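Local coordinates for protein phosphoserine aminotransferase (Bacillus alcalophilus, PDB 1W23) that catalyses the reversible, pyridoxal-phosphate-dependent transamination between phosphoserine and 3-phosphohydroxypyruvate in serine biosynthesis, working as a homodimer, at residues Gln68-Met82 / Leu224-Thr238. Numbering follows the deposited sequence. Where two conformers were deposited one is given.
Sequences QILFLQGGASLQFTM and LQYATHIKSDSLYNT. With PLP (pyridoxal-5'-phosphate), chain J; PLP (pyridoxal-5'-phosphate), chain R.
In one of two deposited conformers, the methyl CE of Met82 sits over one face of the Tyr226 ring, 3.9 Å from its centroid, with SD oblique to the ring in a Met-aromatic contact; CG anti to the backbone N (chi1 -166°) and an extended chain carry the thioether there. Leu70 CD1 touches the same ring near its plane, 4.0 Å from CD2 of Tyr226. Leu72 CD2 lies over one face of His229, 3.5 Å from its CG, while the imidazole is held through NE2 by the Met223 carbonyl.

Two direct hydrogen bonds join the segments. Tyr226 OH donates to Gln79 OE1 at 2.6 Å, tilted 31° from the carbonyl plane. A phenylalanine in place of Tyr226 would probably keep the methionine contact but leave the buried Gln79 carbonyl without this donor. Strand 67-72 is one of the two outermost strands, within this chain, of the seven-stranded mixed sheet in the fold-type I architecture of class-V aminotransferases; Phe71 N donates to Ser234 OG (3.0 Å, 164°), and Ser234 N closes the Schellman motif on His229 O at the end of helix 226-231.

Water bridges extend the contact: one joins Ile69 O, Asp233 OD1 and Ser234 OG, another links Gln73 NE2 to Asn237 OD1; Gln73 OE1 accepts from Gly74 N of the second subunit. Beyond them the segments serve different cofactors. Ser77 OG and N donate to O2P of PLP (chain J), the hydroxyl at 2.6 Å, whereas Asn237 ND2 and Thr238 N and OG1 grip the phosphate of PLP (chain R), which Ser77 of the second subunit also binds.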
ATOM      1  N   GLN A  68      -6.071   5.035  19.292  1.00 12.77           N
ATOM      2  CA  GLN A  68      -6.738   4.786  17.990  1.00 13.89           C
ATOM      3  C   GLN A  68      -5.820   3.885  17.164  1.00 12.03           C
ATOM      4  O   GLN A  68      -4.588   3.919  17.279  1.00 12.94           O
ATOM      5  CB  GLN A  68      -7.069   6.045  17.264  1.00 16.10           C
ATOM      6  CG  GLN A  68      -7.977   5.792  16.008  1.00 17.12           C
ATOM      7  CD  GLN A  68      -8.549   7.038  15.436  1.00 16.44           C
ATOM      8  OE1 GLN A  68      -8.631   7.222  14.178  1.00 17.17           O
ATOM      9  NE2 GLN A  68      -8.942   7.918  16.333  1.00 16.19           N
ATOM     10  N   ILE A  69      -6.435   3.085  16.314  1.00 12.24           N
ATOM     11  CA  ILE A  69      -5.770   2.171  15.407  1.00 11.47           C
ATOM     12  C   ILE A  69      -5.805   2.774  14.008  1.00 10.97           C
ATOM     13  O   ILE A  69      -6.916   3.004  13.509  1.00 13.27           O
ATOM     14  CB  ILE A  69      -6.461   0.805  15.454  1.00 11.87           C
ATOM     15  CG1 ILE A  69      -6.408   0.208  16.876  1.00 13.75           C
ATOM     16  CG2 ILE A  69      -5.859  -0.162  14.439  1.00 13.32           C
ATOM     17  CD1 ILE A  69      -7.473  -0.856  17.090  1.00 17.38           C
ATOM     18  N   LEU A  70      -4.668   3.014  13.421  1.00 10.11           N
ATOM     19  CA  LEU A  70      -4.535   3.522  12.061  1.00  9.85           C
ATOM     20  C   LEU A  70      -4.079   2.406  11.142  1.00  9.39           C
ATOM     21  O   LEU A  70      -3.256   1.563  11.532  1.00  9.80           O
ATOM     22  CB  LEU A  70      -3.547   4.670  11.980  1.00  9.88           C
ATOM     23  CG  LEU A  70      -3.748   5.808  12.961  1.00 11.32           C
ATOM     24  CD1 LEU A  70      -2.645   6.857  12.768  1.00 12.28           C
ATOM     25  CD2 LEU A  70      -5.090   6.485  12.806  1.00 16.17           C
ATOM     26  N   PHE A  71      -4.574   2.445   9.901  1.00  9.26           N
ATOM     27  CA  PHE A  71      -4.160   1.562   8.818  1.00  9.00           C
ATOM     28  C   PHE A  71      -3.579   2.461   7.724  1.00  9.64           C
ATOM     29  O   PHE A  71      -4.331   3.143   7.032  1.00 11.55           O
ATOM     30  CB  PHE A  71      -5.310   0.755   8.267  1.00  9.88           C
ATOM     31  CG  PHE A  71      -5.992  -0.177   9.253  1.00  9.63           C
ATOM     32  CD1 PHE A  71      -7.344  -0.354   9.223  1.00 10.98           C
ATOM     33  CD2 PHE A  71      -5.259  -0.889  10.214  1.00 11.29           C
ATOM     34  CE1 PHE A  71      -7.982  -1.203  10.114  1.00 12.24           C
ATOM     35  CE2 PHE A  71      -5.916  -1.721  11.103  1.00 12.10           C
ATOM     36  CZ  PHE A  71      -7.264  -1.911  11.045  1.00 11.95           C
ATOM     37  N   LEU A  72      -2.255   2.454   7.578  1.00  9.15           N
ATOM     38  CA  LEU A  72      -1.540   3.360   6.671  1.00  9.06           C
ATOM     39  C   LEU A  72      -0.808   2.575   5.604  1.00  9.03           C
ATOM     40  O   LEU A  72      -0.380   1.430   5.815  1.00 11.02           O
ATOM     41  CB  LEU A  72      -0.551   4.223   7.453  1.00  9.55           C
ATOM     42  CG  LEU A  72      -1.181   5.066   8.564  1.00 10.86           C
ATOM     43  CD1 LEU A  72      -0.100   5.941   9.187  1.00 12.40           C
ATOM     44  CD2 LEU A  72      -2.325   5.916   8.070  1.00 13.19           C
ATOM     45  N   GLN A  73      -0.581   3.210   4.483  1.00  8.87           N
ATOM     46  CA  GLN A  73       0.326   2.705   3.446  1.00  8.80           C
ATOM     47  C   GLN A  73       1.736   3.146   3.763  1.00  8.74           C
ATOM     48  O   GLN A  73       1.958   4.102   4.529  1.00  9.57           O
ATOM     49  CB  GLN A  73      -0.133   3.187   2.085  1.00  9.74           C
ATOM     50  CG  GLN A  73      -1.518   2.728   1.674  1.00  9.25           C
ATOM     51  CD  GLN A  73      -1.848   3.166   0.252  1.00  9.54           C
ATOM     52  OE1 GLN A  73      -1.165   2.735  -0.692  1.00  9.65           O
ATOM     53  NE2 GLN A  73      -2.881   3.996   0.090  1.00 11.48           N
ATOM     54  N   GLY A  74       2.709   2.470   3.134  1.00  8.62           N
ATOM     55  CA  GLY A  74       4.100   2.921   3.114  1.00  8.91           C
ATOM     56  C   GLY A  74       5.082   2.058   3.820  1.00  8.90           C
ATOM     57  O   GLY A  74       6.311   2.263   3.755  1.00  9.48           O
ATOM     58  N   GLY A  75       4.609   1.050   4.563  1.00  8.57           N
ATOM     59  CA  GLY A  75       5.446   0.150   5.335  1.00  8.42           C
ATOM     60  C   GLY A  75       5.904   0.745   6.638  1.00  8.24           C
ATOM     61  O   GLY A  75       5.743   1.945   6.933  1.00  8.92           O
ATOM     62  N   ALA A  76       6.577  -0.085   7.434  1.00  8.74           N
ATOM     63  CA  ALA A  76       7.272   0.475   8.598  1.00  8.72           C
ATOM     64  C   ALA A  76       8.300   1.505   8.179  1.00  8.54           C
ATOM     65  O   ALA A  76       8.568   2.468   8.926  1.00  9.07           O
ATOM     66  CB  ALA A  76       7.903  -0.636   9.440  1.00  9.46           C
ATOM     67  N   SER A  77       8.897   1.354   6.979  1.00  8.48           N
ATOM     68  CA  SER A  77       9.938   2.303   6.576  1.00  9.05           C
ATOM     69  C   SER A  77       9.398   3.724   6.484  1.00  9.17           C
ATOM     70  O   SER A  77      10.122   4.668   6.813  1.00  9.58           O
ATOM     71  CB  SER A  77      10.552   1.901   5.240  1.00  9.30           C
ATOM     72  OG  SER A  77      11.210   0.650   5.343  1.00  9.97           O
ATOM     73  N   LEU A  78       8.122   3.922   6.046  1.00  8.94           N
ATOM     74  CA  LEU A  78       7.613   5.267   6.043  1.00  8.98           C
ATOM     75  C   LEU A  78       7.416   5.790   7.430  1.00  9.23           C
ATOM     76  O   LEU A  78       7.564   7.012   7.687  1.00  9.98           O
ATOM     77  CB  LEU A  78       6.313   5.378   5.215  1.00  9.50           C
ATOM     78  CG  LEU A  78       5.853   6.811   4.951  1.00 10.25           C
ATOM     79  CD1 LEU A  78       6.838   7.632   4.118  1.00 13.05           C
ATOM     80  CD2 LEU A  78       4.488   6.786   4.284  1.00 11.94           C
ATOM     81  N   GLN A  79       7.079   4.925   8.410  1.00  9.35           N
ATOM     82  CA  GLN A  79       6.973   5.362   9.792  1.00  9.15           C
ATOM     83  C   GLN A  79       8.309   5.842  10.342  1.00  9.11           C
ATOM     84  O   GLN A  79       8.297   6.721  11.222  1.00  9.77           O
ATOM     85  CB  GLN A  79       6.418   4.212  10.668  1.00  9.20           C
ATOM     86  CG  GLN A  79       5.003   3.796  10.278  1.00  9.41           C
ATOM     87  CD  GLN A  79       4.084   5.022  10.322  1.00 10.21           C
ATOM     88  OE1 GLN A  79       3.960   5.630  11.413  1.00 11.88           O
ATOM     89  NE2 GLN A  79       3.485   5.368   9.212  1.00 11.09           N
ATOM     90  N   PHE A  80       9.419   5.338   9.859  1.00  9.00           N
ATOM     91  CA  PHE A  80      10.715   5.847  10.308  1.00  9.59           C
ATOM     92  C   PHE A  80      10.849   7.338  10.121  1.00  9.82           C
ATOM     93  O   PHE A  80      11.494   8.004  10.928  1.00 10.45           O
ATOM     94  CB  PHE A  80      11.871   5.167   9.578  1.00  9.58           C
ATOM     95  CG  PHE A  80      12.025   3.653   9.779  1.00  9.10           C
ATOM     96  CD1 PHE A  80      12.784   2.946   8.882  1.00  9.45           C
ATOM     97  CD2 PHE A  80      11.464   2.995  10.864  1.00  9.24           C
ATOM     98  CE1 PHE A  80      13.011   1.581   9.047  1.00 10.31           C
ATOM     99  CE2 PHE A  80      11.678   1.639  11.032  1.00  9.99           C
ATOM    100  CZ  PHE A  80      12.474   0.958  10.162  1.00  9.94           C
ATOM    101  N   THR A  81      10.282   7.890   9.051  1.00 10.01           N
ATOM    102  CA  THR A  81      10.291   9.356   8.835  1.00 10.45           C
ATOM    103  C   THR A  81       9.029  10.024   9.369  1.00 10.32           C
ATOM    104  O   THR A  81       9.091  11.135   9.934  1.00 10.71           O
ATOM    105  CB  THR A  81      10.575   9.693   7.366  1.00 11.22           C
ATOM    106  OG1 THR A  81      10.847  11.126   7.301  1.00 12.38           O
ATOM    107  CG2 THR A  81       9.474   9.387   6.398  1.00 12.24           C
ATOM    108  N   MET A  82       7.831   9.408   9.279  1.00 10.17           N
ATOM    109  CA  MET A  82       6.622  10.058   9.736  1.00 11.09           C
ATOM    110  C   MET A  82       6.670  10.342  11.217  1.00 10.52           C
ATOM    111  O   MET A  82       6.210  11.381  11.672  1.00 11.62           O
ATOM    112  CB  MET A  82       5.430   9.208   9.272  0.70 11.35           C
ATOM    113  CG  MET A  82       4.107   9.895   9.375  0.70 10.50           C
ATOM    114  SD  MET A  82       2.818   8.888   8.649  0.70 11.46           S
ATOM    115  CE  MET A  82       1.321   9.710   9.122  0.70 12.74           C
ATOM    116  N   LEU A 224       1.232  13.148   5.551  1.00 10.68           N
ATOM    117  CA  LEU A 224       2.281  12.785   6.497  1.00 10.33           C
ATOM    118  C   LEU A 224       1.960  13.199   7.925  1.00 10.68           C
ATOM    119  O   LEU A 224       2.805  12.943   8.805  1.00 11.27           O
ATOM    120  CB  LEU A 224       3.642  13.298   6.043  1.00 10.82           C
ATOM    121  CG  LEU A 224       4.142  12.609   4.742  1.00 12.43           C
ATOM    122  CD1 LEU A 224       5.228  13.408   4.074  1.00 14.24           C
ATOM    123  CD2 LEU A 224       4.616  11.202   5.093  1.00 19.36           C
ATOM    124  N   GLN A 225       0.816  13.790   8.170  1.00 11.29           N
ATOM    125  CA  GLN A 225       0.318  14.107   9.529  1.00 12.20           C
ATOM    126  C   GLN A 225      -0.431  12.954  10.117  1.00 11.37           C
ATOM    127  O   GLN A 225      -1.393  12.507   9.498  1.00 11.92           O
ATOM    128  CB  GLN A 225      -0.602  15.355   9.520  1.00 13.70           C
ATOM    129  CG  GLN A 225       0.081  16.585   9.029  1.00 17.35           C
ATOM    130  CD  GLN A 225      -0.613  17.826   9.370  1.00 25.80           C
ATOM    131  OE1 GLN A 225      -1.585  17.809  10.126  1.00 35.60           O
ATOM    132  NE2 GLN A 225      -0.076  18.870   8.813  1.00 38.08           N
ATOM    133  N   TYR A 226      -0.067  12.499  11.313  1.00 11.72           N
ATOM    134  CA  TYR A 226      -0.959  11.512  11.961  1.00 11.77           C
ATOM    135  C   TYR A 226      -2.373  12.074  12.139  1.00 11.75           C
ATOM    136  O   TYR A 226      -3.347  11.319  12.013  1.00 12.13           O
ATOM    137  CB  TYR A 226      -0.432  10.993  13.303  1.00 12.00           C
ATOM    138  CG  TYR A 226       0.822  10.177  13.124  1.00 11.10           C
ATOM    139  CD1 TYR A 226       2.062  10.678  13.433  1.00 12.68           C
ATOM    140  CD2 TYR A 226       0.770   8.885  12.621  1.00 12.29           C
ATOM    141  CE1 TYR A 226       3.212   9.930  13.257  1.00 13.30           C
ATOM    142  CE2 TYR A 226       1.926   8.136  12.417  1.00 11.50           C
ATOM    143  CZ  TYR A 226       3.164   8.661  12.747  1.00 11.10           C
ATOM    144  OH  TYR A 226       4.314   7.972  12.566  1.00 12.60           O
ATOM    145  N   ALA A 227      -2.494  13.375  12.434  1.00 12.65           N
ATOM    146  CA  ALA A 227      -3.805  13.972  12.658  1.00 13.22           C
ATOM    147  C   ALA A 227      -4.720  13.757  11.472  1.00 12.70           C
ATOM    148  O   ALA A 227      -5.957  13.551  11.676  1.00 14.11           O
ATOM    149  CB  ALA A 227      -3.630  15.460  13.006  1.00 16.66           C
ATOM    150  N   THR A 228      -4.251  13.786  10.247  1.00 11.87           N
ATOM    151  CA  THR A 228      -5.087  13.573   9.059  1.00 12.17           C
ATOM    152  C   THR A 228      -5.774  12.245   9.138  1.00 12.28           C
ATOM    153  O   THR A 228      -6.984  12.110   8.866  1.00 13.03           O
ATOM    154  CB  THR A 228      -4.193  13.658   7.794  1.00 12.19           C
ATOM    155  OG1 THR A 228      -3.653  14.980   7.703  1.00 13.81           O
ATOM    156  CG2 THR A 228      -4.955  13.319   6.536  1.00 14.28           C
ATOM    157  N   HIS A 229      -4.985  11.228   9.473  1.00 10.90           N
ATOM    158  CA  HIS A 229      -5.477   9.860   9.472  1.00 11.16           C
ATOM    159  C   HIS A 229      -6.326   9.558  10.712  1.00 10.62           C
ATOM    160  O   HIS A 229      -7.285   8.791  10.647  1.00 11.30           O
ATOM    161  CB  HIS A 229      -4.291   8.886   9.334  1.00 10.92           C
ATOM    162  CG  HIS A 229      -3.533   9.202   8.067  1.00 11.00           C
ATOM    163  ND1 HIS A 229      -4.075   8.899   6.822  1.00 11.95           N
ATOM    164  CD2 HIS A 229      -2.338   9.838   7.898  1.00 11.27           C
ATOM    165  CE1 HIS A 229      -3.194   9.329   5.926  1.00 11.99           C
ATOM    166  NE2 HIS A 229      -2.133   9.884   6.526  1.00 11.77           N
ATOM    167  N   ILE A 230      -6.000  10.146  11.867  1.00 11.16           N
ATOM    168  CA  ILE A 230      -6.812  10.023  13.061  1.00 10.75           C
ATOM    169  C   ILE A 230      -8.194  10.619  12.783  1.00 11.31           C
ATOM    170  O   ILE A 230      -9.233   9.966  13.016  1.00 11.98           O
ATOM    171  CB  ILE A 230      -6.165  10.760  14.255  1.00 12.02           C
ATOM    172  CG1 ILE A 230      -4.896   9.946  14.688  1.00 12.87           C
ATOM    173  CG2 ILE A 230      -7.107  10.914  15.418  1.00 14.57           C
ATOM    174  CD1 ILE A 230      -3.976  10.744  15.618  1.00 15.69           C
ATOM    175  N   LYS A 231      -8.281  11.834  12.264  1.00 11.58           N
ATOM    176  CA  LYS A 231      -9.543  12.493  12.061  1.00 12.93           C
ATOM    177  C   LYS A 231     -10.432  11.797  11.043  1.00 12.08           C
ATOM    178  O   LYS A 231     -11.641  11.742  11.195  1.00 13.78           O
ATOM    179  CB  LYS A 231      -9.275  13.973  11.650  1.00 15.90           C
ATOM    180  CG  LYS A 231      -8.869  14.807  12.870  1.00 21.81           C
ATOM    181  CD  LYS A 231      -8.717  16.319  12.559  1.00 34.09           C
ATOM    182  CE  LYS A 231      -8.435  17.035  13.868  1.00 44.84           C
ATOM    183  NZ  LYS A 231      -7.673  18.291  13.833  1.00 69.41           N
ATOM    184  N   SER A 232      -9.797  11.236  10.002  1.00 11.55           N
ATOM    185  CA  SER A 232     -10.514  10.541   8.941  1.00 11.59           C
ATOM    186  C   SER A 232     -10.662   9.039   9.159  1.00 11.33           C
ATOM    187  O   SER A 232     -11.137   8.371   8.230  1.00 11.67           O
ATOM    188  CB  SER A 232      -9.804  10.766   7.585  0.70 13.00           C
ATOM    189  OG  SER A 232      -8.549  10.082   7.646  0.70 14.19           O
ATOM    190  N   ASP A 233     -10.272   8.503  10.295  1.00 11.22           N
ATOM    191  CA  ASP A 233     -10.341   7.068  10.557  1.00 10.71           C
ATOM    192  C   ASP A 233      -9.654   6.237   9.466  1.00 10.21           C
ATOM    193  O   ASP A 233     -10.171   5.200   9.045  1.00 10.58           O
ATOM    194  CB  ASP A 233     -11.769   6.608  10.756  1.00 11.82           C
ATOM    195  CG  ASP A 233     -11.919   5.201  11.292  1.00 12.24           C
ATOM    196  OD1 ASP A 233     -10.990   4.690  11.962  1.00 13.40           O
ATOM    197  OD2 ASP A 233     -12.975   4.612  11.048  1.00 16.10           O
ATOM    198  N   SER A 234      -8.479   6.708   9.023  1.00 10.21           N
ATOM    199  CA  SER A 234      -7.688   6.017   8.031  1.00 10.20           C
ATOM    200  C   SER A 234      -8.414   5.893   6.669  1.00 10.62           C
ATOM    201  O   SER A 234      -8.088   4.985   5.902  1.00 11.84           O
ATOM    202  CB  SER A 234      -7.198   4.630   8.529  1.00 10.51           C
ATOM    203  OG  SER A 234      -6.498   4.764   9.749  1.00 10.93           O
ATOM    204  N   LEU A 235      -9.293   6.804   6.375  1.00 10.62           N
ATOM    205  CA  LEU A 235      -9.999   6.882   5.108  1.00 10.78           C
ATOM    206  C   LEU A 235      -9.841   8.237   4.442  1.00 10.95           C
ATOM    207  O   LEU A 235     -10.682   8.681   3.668  1.00 13.18           O
ATOM    208  CB  LEU A 235     -11.501   6.548   5.318  1.00 11.76           C
ATOM    209  CG  LEU A 235     -11.709   5.120   5.882  1.00 13.04           C
ATOM    210  CD1 LEU A 235     -13.127   5.034   6.468  1.00 18.22           C
ATOM    211  CD2 LEU A 235     -11.442   4.030   4.880  1.00 16.14           C
ATOM    212  N   TYR A 236      -8.740   8.934   4.736  1.00 11.13           N
ATOM    213  CA  TYR A 236      -8.483  10.224   4.123  1.00 11.32           C
ATOM    214  C   TYR A 236      -8.396  10.085   2.604  1.00 10.90           C
ATOM    215  O   TYR A 236      -8.985  10.854   1.845  1.00 13.01           O
ATOM    216  CB  TYR A 236      -7.190  10.854   4.684  1.00 12.44           C
ATOM    217  CG  TYR A 236      -6.890  12.123   3.906  1.00 12.73           C
ATOM    218  CD1 TYR A 236      -7.636  13.312   4.145  1.00 16.15           C
ATOM    219  CD2 TYR A 236      -5.910  12.174   2.947  1.00 13.13           C
ATOM    220  CE1 TYR A 236      -7.337  14.449   3.421  1.00 17.61           C
ATOM    221  CE2 TYR A 236      -5.637  13.326   2.190  1.00 13.38           C
ATOM    222  CZ  TYR A 236      -6.358  14.459   2.436  1.00 14.90           C
ATOM    223  OH  TYR A 236      -6.149  15.630   1.755  1.00 18.36           O
ATOM    224  N   ASN A 237      -7.618   9.121   2.156  1.00  9.44           N
ATOM    225  CA  ASN A 237      -7.554   8.744   0.750  1.00  9.31           C
ATOM    226  C   ASN A 237      -7.898   7.266   0.649  1.00  9.22           C
ATOM    227  O   ASN A 237      -8.309   6.619   1.620  1.00 10.31           O
ATOM    228  CB  ASN A 237      -6.223   9.107   0.069  1.00  9.83           C
ATOM    229  CG  ASN A 237      -5.051   8.247   0.488  1.00  9.46           C
ATOM    230  OD1 ASN A 237      -4.986   7.803   1.629  1.00 11.18           O
ATOM    231  ND2 ASN A 237      -4.115   8.039  -0.437  1.00 10.48           N
ATOM    232  N   THR A 238      -7.738   6.689  -0.538  1.00  8.85           N
ATOM    233  CA  THR A 238      -8.218   5.316  -0.742  1.00  9.24           C
ATOM    234  C   THR A 238      -7.345   4.355   0.019  1.00  8.92           C
ATOM    235  O   THR A 238      -6.139   4.296  -0.239  1.00  9.80           O
ATOM    236  CB  THR A 238      -8.223   4.970  -2.224  1.00  9.27           C
ATOM    237  OG1 THR A 238      -8.890   5.979  -2.987  1.00  9.89           O
ATOM    238  CG2 THR A 238      -8.960   3.648  -2.422  1.00 10.81           C
TER
HETATM  239  N1  PLP J1367      11.230  -2.912  10.903  1.00  8.51           N
HETATM  240  C2  PLP J1367      11.363  -4.269  11.147  1.00  8.34           C
HETATM  241  C2A PLP J1367      11.611  -4.672  12.553  1.00 10.14           C
HETATM  242  C3  PLP J1367      11.250  -5.170  10.100  1.00  9.86           C
HETATM  243  O3  PLP J1367      11.352  -6.459  10.336  1.00 11.51           O
HETATM  244  C4  PLP J1367      11.018  -4.688   8.760  1.00 10.95           C
HETATM  245  C4A PLP J1367      10.831  -5.675   7.663  1.00 21.32           C
HETATM  246  C5  PLP J1367      10.877  -3.305   8.563  1.00  9.55           C
HETATM  247  C6  PLP J1367      11.012  -2.448   9.643  1.00  8.90           C
HETATM  248  C5A PLP J1367      10.661  -2.699   7.206  1.00 11.59           C
HETATM  249  O4P PLP J1367       9.239  -2.849   6.844  1.00  9.59           O
HETATM  250  P   PLP J1367       8.741  -2.346   5.373  1.00  8.60           P
HETATM  251  O1P PLP J1367       9.483  -3.169   4.365  1.00  8.88           O
HETATM  252  O2P PLP J1367       9.082  -0.867   5.274  1.00  9.14           O
HETATM  253  O3P PLP J1367       7.244  -2.595   5.470  1.00 10.00           O
HETATM  254  N1  PLP R1368      -6.345  11.982  -8.503  1.00  9.30           N
HETATM  255  C2  PLP R1368      -7.417  11.573  -9.271  1.00  9.64           C
HETATM  256  C2A PLP R1368      -7.517  12.169 -10.649  1.00 11.39           C
HETATM  257  C3  PLP R1368      -8.332  10.659  -8.740  1.00 10.46           C
HETATM  258  O3  PLP R1368      -9.329  10.267  -9.488  1.00 13.04           O
HETATM  259  C4  PLP R1368      -8.083  10.127  -7.464  1.00 12.66           C
HETATM  260  C4A PLP R1368      -9.013   9.035  -6.870  1.00 22.20           C
HETATM  261  C5  PLP R1368      -7.020  10.599  -6.702  1.00 10.37           C
HETATM  262  C6  PLP R1368      -6.147  11.521  -7.237  1.00  9.57           C
HETATM  263  C5A PLP R1368      -6.741  10.221  -5.204  1.00 12.14           C
HETATM  264  O4P PLP R1368      -6.151   8.826  -5.266  1.00 10.09           O
HETATM  265  P   PLP R1368      -5.786   8.113  -3.855  1.00  9.08           P
HETATM  266  O1P PLP R1368      -7.083   7.935  -3.115  1.00  9.75           O
HETATM  267  O2P PLP R1368      -4.856   9.038  -3.131  1.00  9.58           O
HETATM  268  O3P PLP R1368      -5.145   6.845  -4.313  1.00 10.01           O
HETATM  269  O   HOH W   1      -8.243   4.867  12.055  1.00 13.31           O
HETATM  270  O   HOH W   2      -4.494   4.921  -2.359  1.00  9.39           O
HETATM  271  O   HOH W   3      -3.681   5.488   2.469  1.00 18.18           O